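Local coordinates for Card1 endonuclease domain-containing protein (Vibrio cholerae, PDB 1XMX), which is of uncharacterised function but carries a Card1-like domain of the PDDEXK nuclease clan and may bind nucleic acid, at residues 138-144 with 297-302; 337-341 with 378-382. One frame throughout, in Å; residues are numbered along the deposited sequence.

Interaction 1 of 2, residues 138-144 with 297-302; sequences VQDRITI and ATVVNN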
loop_
_atom_site.group_PDB
_atom_site.type_symbol
_atom_site.label_atom_id
_atom_site.label_comp_id
_atom_site.label_asym_id
_atom_site.label_seq_id
_atom_site.Cartn_x
_atom_site.Cartn_y
_atom_site.Cartn_z
ATOM N N VAL A 138 9.434 -6.382 14.338
ATOM C CA VAL A 138 10.151 -6.407 13.057
ATOM C C VAL A 138 10.334 -5.019 12.473
ATOM O O VAL A 138 9.401 -4.230 12.482
ATOM C CB VAL A 138 9.419 -7.287 12.063
ATOM C CG1 VAL A 138 10.160 -7.273 10.694
ATOM C CG2 VAL A 138 9.315 -8.749 12.661
ATOM N N GLN A 139 11.531 -4.690 11.974
ATOM C CA GLN A 139 11.730 -3.327 11.480
ATOM C C GLN A 139 10.877 -3.167 10.235
ATOM O O GLN A 139 10.476 -4.172 9.636
ATOM C CB GLN A 139 13.197 -3.096 11.123
ATOM C CG GLN A 139 14.097 -3.122 12.344
ATOM C CD GLN A 139 15.512 -2.767 12.005
ATOM O OE1 GLN A 139 15.914 -2.818 10.851
ATOM N NE2 GLN A 139 16.266 -2.356 13.004
ATOM N N ASP A 140 10.698 -1.916 9.804
ATOM C CA ASP A 140 9.812 -1.530 8.728
ATOM C C ASP A 140 10.644 -1.091 7.541
ATOM O O ASP A 140 11.013 0.060 7.440
ATOM C CB ASP A 140 8.915 -0.388 9.230
ATOM C CG ASP A 140 8.008 -0.840 10.388
ATOM O OD1 ASP A 140 7.610 -1.997 10.287
ATOM O OD2 ASP A 140 7.739 -0.087 11.377
ATOM N N ARG A 141 10.932 -2.019 6.634
ATOM C CA ARG A 141 11.915 -1.835 5.558
ATOM C C ARG A 141 11.361 -2.084 4.159
ATOM O O ARG A 141 11.768 -1.443 3.195
ATOM C CB ARG A 141 13.081 -2.811 5.756
ATOM C CG ARG A 141 13.870 -2.632 7.082
ATOM C CD ARG A 141 14.472 -1.300 7.171
ATOM N NE ARG A 141 15.257 -1.214 8.401
ATOM C CZ ARG A 141 15.888 -0.123 8.813
ATOM N NH1 ARG A 141 15.796 0.999 8.108
ATOM N NH2 ARG A 141 16.604 -0.161 9.944
ATOM N N ILE A 142 10.491 -3.067 4.023
ATOM C CA ILE A 142 9.877 -3.393 2.725
ATOM C C ILE A 142 9.174 -2.179 2.099
ATOM O O ILE A 142 8.583 -1.331 2.799
ATOM C CB ILE A 142 8.940 -4.641 2.861
ATOM C CG1 ILE A 142 8.777 -5.376 1.523
ATOM C CG2 ILE A 142 7.585 -4.308 3.529
ATOM C CD1 ILE A 142 7.590 -6.256 1.541
ATOM N N THR A 143 9.287 -2.052 0.770
ATOM C CA THR A 143 8.675 -0.943 0.060
ATOM C C THR A 143 7.393 -1.364 -0.618
ATOM O O THR A 143 7.099 -2.538 -0.717
ATOM C CB THR A 143 9.597 -0.459 -1.034
ATOM O OG1 THR A 143 9.800 -1.549 -1.948
ATOM C CG2 THR A 143 10.898 0.003 -0.434
ATOM N N ILE A 144 6.625 -0.384 -1.097
ATOM C CA ILE A 144 5.441 -0.618 -1.988
ATOM C C ILE A 144 5.804 -1.453 -3.213
ATOM O O ILE A 144 5.063 -2.358 -3.610
ATOM C CB ILE A 144 4.837 0.733 -2.490
ATOM C CG1 ILE A 144 4.353 1.567 -1.310
ATOM C CG2 ILE A 144 3.684 0.479 -3.549
ATOM C CD1 ILE A 144 4.294 3.071 -1.533
ATOM N N ALA A 297 -0.475 5.435 -2.001
ATOM C CA ALA A 297 -0.132 4.133 -1.449
ATOM C C ALA A 297 0.934 4.335 -0.378
ATOM O O ALA A 297 1.870 5.112 -0.584
ATOM C CB ALA A 297 0.418 3.228 -2.535
ATOM N N THR A 298 0.792 3.625 0.750
ATOM C CA THR A 298 1.838 3.553 1.786
ATOM C C THR A 298 2.089 2.113 2.241
ATOM O O THR A 298 1.282 1.207 1.989
ATOM C CB THR A 298 1.496 4.369 3.043
ATOM O OG1 THR A 298 0.290 3.863 3.615
ATOM C CG2 THR A 298 1.259 5.805 2.713
ATOM N N VAL A 299 3.235 1.889 2.872
ATOM C CA VAL A 299 3.397 0.702 3.714
ATOM C C VAL A 299 3.610 1.252 5.135
ATOM O O VAL A 299 4.438 2.173 5.348
ATOM C CB VAL A 299 4.600 -0.219 3.263
ATOM C CG1 VAL A 299 4.704 -1.477 4.167
ATOM C CG2 VAL A 299 4.440 -0.662 1.817
ATOM N N VAL A 300 2.920 0.644 6.107
ATOM C CA VAL A 300 2.997 1.052 7.483
ATOM C C VAL A 300 3.032 -0.197 8.328
ATOM O O VAL A 300 2.160 -1.022 8.197
ATOM C CB VAL A 300 1.728 1.829 7.910
ATOM C CG1 VAL A 300 1.881 2.371 9.314
ATOM C CG2 VAL A 300 1.394 2.947 6.825
ATOM N N ASN A 301 4.032 -0.307 9.219
ATOM C CA ASN A 301 4.228 -1.484 10.016
ATOM C C ASN A 301 4.187 -2.733 9.140
ATOM O O ASN A 301 3.534 -3.734 9.499
ATOM C CB ASN A 301 3.261 -1.579 11.200
ATOM C CG ASN A 301 3.741 -2.628 12.234
ATOM O OD1 ASN A 301 4.919 -2.828 12.387
ATOM N ND2 ASN A 301 2.827 -3.267 12.923
ATOM N N ASN A 302 4.879 -2.649 8.000
ATOM C CA ASN A 302 4.982 -3.746 7.059
ATOM C C ASN A 302 3.638 -4.212 6.450
ATOM O O ASN A 302 3.599 -5.293 5.867
ATOM C CB ASN A 302 5.731 -4.942 7.668
ATOM C CG ASN A 302 7.189 -4.647 7.919
ATOM O OD1 ASN A 302 7.899 -4.120 7.047
ATOM N ND2 ASN A 302 7.655 -4.963 9.133
HETATM O O HOH W 1 10.254 -4.918 6.158
#
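Asp-140 and Ile-144, near the two ends of the contact, lie over Asn-302 and Val-299, with CA atoms 5.6 and 6.2 Å apart; 138-143 is irregular, and Ile-144 begins helix 144-150, with Thr-143 at its N-cap. The polar half centres on the Asn-302 amide. Its ND2 donates to Gln-139 O at 3.0 Å in a nearly straight bond (171°); the acceptor lies in the amide plane, although the donor stands above the carbonyl plane. The same ND2 bonds to Asp-123, whereas Asp-140 OD1 is close but poorly angled. Asn-302 OD1 accepts from water 1 at 2.6 Å, and that water accepts from Ile-142 N, so both amide atoms are held. Asn-301 and Asn-302, both left-handed with positive phi, form a tight beta-hairpin turn close to type I' between strands 288-300 and 303-310 of the endonuclease-domain sheet, and the linker after strand 136-137 of the N-terminal mixed sheet passes over it. Further along, the contact becomes apolar: Ile-142 CG2 meets Val-299 CG1 at 4.1 Å, and Ile-144 CG1 runs alongside Val-299 CG2. With chi2 extended (155°), Ile-144 CD1 lies against Ala-297, 3.3 Å from its O and 4.0 Å from its CB.

Interaction 2 of 2, residues 337-341 with 378-382; sequences ARAML and WFKAA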
loop_
_atom_site.group_PDB
_atom_site.type_symbol
_atom_site.label_atom_id
_atom_site.label_comp_id
_atom_site.label_asym_id
_atom_site.label_seq_id
_atom_site.Cartn_x
_atom_site.Cartn_y
_atom_site.Cartn_z
ATOM N N ALA A 337 -3.367 -6.179 4.457
ATOM C CA ALA A 337 -3.490 -4.866 3.788
ATOM C C ALA A 337 -4.745 -4.079 4.234
ATOM O O ALA A 337 -5.778 -4.638 4.658
ATOM C CB ALA A 337 -3.379 -4.967 2.281
ATOM N N ARG A 338 -4.624 -2.763 4.216
ATOM C CA ARG A 338 -5.726 -1.889 4.659
ATOM C C ARG A 338 -6.019 -0.829 3.607
ATOM O O ARG A 338 -5.132 -0.400 2.893
ATOM C CB ARG A 338 -5.378 -1.230 5.978
ATOM C CG ARG A 338 -5.743 -2.183 7.091
ATOM C CD ARG A 338 -5.047 -2.054 8.440
ATOM N NE ARG A 338 -4.541 -0.739 8.805
ATOM C CZ ARG A 338 -5.168 0.190 9.539
ATOM N NH1 ARG A 338 -6.420 0.048 10.001
ATOM N NH2 ARG A 338 -4.513 1.287 9.770
ATOM N N ALA A 339 -7.271 -0.412 3.523
ATOM C CA ALA A 339 -7.635 0.605 2.548
ATOM C C ALA A 339 -8.642 1.627 3.082
ATOM O O ALA A 339 -9.533 1.340 3.879
ATOM C CB ALA A 339 -8.133 -0.048 1.195
ATOM N N MET A 340 -8.492 2.831 2.563
ATOM C CA MET A 340 -9.300 3.955 2.959
ATOM C C MET A 340 -9.883 4.661 1.703
ATOM O O MET A 340 -9.223 4.753 0.666
ATOM C CB MET A 340 -8.362 4.920 3.654
ATOM C CG MET A 340 -8.978 6.276 3.818
ATOM S SD MET A 340 -8.031 7.409 4.814
ATOM C CE MET A 340 -8.394 6.785 6.508
ATOM N N LEU A 341 -11.098 5.180 1.806
ATOM C CA LEU A 341 -11.589 6.104 0.751
ATOM C C LEU A 341 -11.686 7.502 1.334
ATOM O O LEU A 341 -12.351 7.708 2.344
ATOM C CB LEU A 341 -12.934 5.630 0.189
ATOM C CG LEU A 341 -13.727 6.549 -0.729
ATOM C CD1 LEU A 341 -12.933 6.852 -1.997
ATOM C CD2 LEU A 341 -15.086 5.870 -1.070
ATOM N N TRP A 378 -5.530 6.383 11.614
ATOM C CA TRP A 378 -5.652 5.186 10.764
ATOM C C TRP A 378 -4.306 4.499 10.780
ATOM O O TRP A 378 -4.235 3.256 10.970
ATOM C CB TRP A 378 -5.999 5.542 9.323
ATOM C CG TRP A 378 -6.318 4.380 8.410
ATOM C CD1 TRP A 378 -7.176 3.338 8.657
ATOM C CD2 TRP A 378 -5.811 4.191 7.088
ATOM N NE1 TRP A 378 -7.173 2.453 7.566
ATOM C CE2 TRP A 378 -6.361 2.986 6.587
ATOM C CE3 TRP A 378 -4.924 4.911 6.278
ATOM C CZ2 TRP A 378 -6.071 2.526 5.315
ATOM C CZ3 TRP A 378 -4.620 4.429 5.036
ATOM C CH2 TRP A 378 -5.219 3.255 4.553
ATOM N N PHE A 379 -3.243 5.307 10.667
ATOM C CA PHE A 379 -1.879 4.752 10.630
ATOM C C PHE A 379 -1.392 4.210 11.982
ATOM O O PHE A 379 -0.546 3.298 12.010
ATOM C CB PHE A 379 -0.875 5.778 10.162
ATOM C CG PHE A 379 -1.039 6.192 8.714
ATOM C CD1 PHE A 379 -1.356 5.250 7.729
ATOM C CD2 PHE A 379 -0.878 7.531 8.334
ATOM C CE1 PHE A 379 -1.454 5.624 6.371
ATOM C CE2 PHE A 379 -0.975 7.908 6.959
ATOM C CZ PHE A 379 -1.269 6.958 5.988
ATOM N N LYS A 380 -1.841 4.821 13.079
ATOM C CA LYS A 380 -1.555 4.313 14.423
ATOM C C LYS A 380 -2.163 2.923 14.589
ATOM O O LYS A 380 -1.506 2.034 15.139
ATOM C CB LYS A 380 -2.050 5.234 15.541
ATOM C CG LYS A 380 -1.372 6.629 15.494
ATOM C CD LYS A 380 -1.357 7.330 16.842
ATOM C CE LYS A 380 -1.911 8.774 16.691
ATOM N NZ LYS A 380 -1.652 9.667 17.850
ATOM N N ALA A 381 -3.398 2.757 14.127
ATOM C CA ALA A 381 -4.059 1.460 14.175
ATOM C C ALA A 381 -3.294 0.361 13.466
ATOM O O ALA A 381 -3.506 -0.802 13.774
ATOM C CB ALA A 381 -5.515 1.544 13.728
ATOM N N ALA A 382 -2.350 0.689 12.580
ATOM C CA ALA A 382 -1.488 -0.355 12.008
ATOM C C ALA A 382 -0.534 -1.046 13.027
ATOM O O ALA A 382 0.066 -2.089 12.713
ATOM C CB ALA A 382 -0.665 0.185 10.766
#
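Trp-378 is sandwiched between Arg-338 and Met-340, which project from the same side of strand 338-341 and meet opposite faces of the indole. This sandwich is the tight part. Met-340 CB sits over the six-membered ring of Trp-378, 3.8 Å from its centroid and 16° off the normal, a CH-pi contact. Met-340 SD lies farther above that ring, 4.6 Å from the centroid, in a Met-aromatic contact; the bend at chi3 (-77°) brings Met-340 CE back over the indole, 3.7 Å from Trp-378 CG. The strand runs parallel to both 303-310 and 361-363 in the endonuclease-domain sheet, and the end of helix 371-380 packs against it through this tryptophan. His-305 of the neighbouring strand meets the indole edge-to-face. On the other face Arg-338 CZ lies 4.0 Å from the five-membered ring centroid of Trp-378, an off-centre cation-pi contact with guanidinium and ring planes 36° apart. Arg-338 NH2 also bonds to His-305 and is modelled 2.3 Å from Trp-378 O, so short that this hydrogen bond's exact geometry is doubtful. Beyond the guanidinium the contact thins toward solvent, where exposed Ala-381 comes only to 4.0 Å, from its C to Arg-338 NH2.

Both contacts are largely buried and reach the same sheet, centres about 12 Å apart, but interaction 1 has no exposed touching residue, whereas interaction 2 has an exposed rim at Ala-381. Interaction 1 joins the linker from the N-terminal sheet to strand 288-300 and its turn; interaction 2 holds helix 371-380 against strand 338-343. One combines amide and water bonds with aliphatic packing, the other sets an indole between a cation and a thioether. They meet directly: Asn-301 ND2 probably donates to Ala-382 O at 3.0 Å. Strand 297-300 serves both with alternate residues, Ala-297 and Val-299 touching the linker, Thr-298 OG1 and Val-300 CG2 each 3.7 Å from the Phe-379 ring (CE1 and CD1).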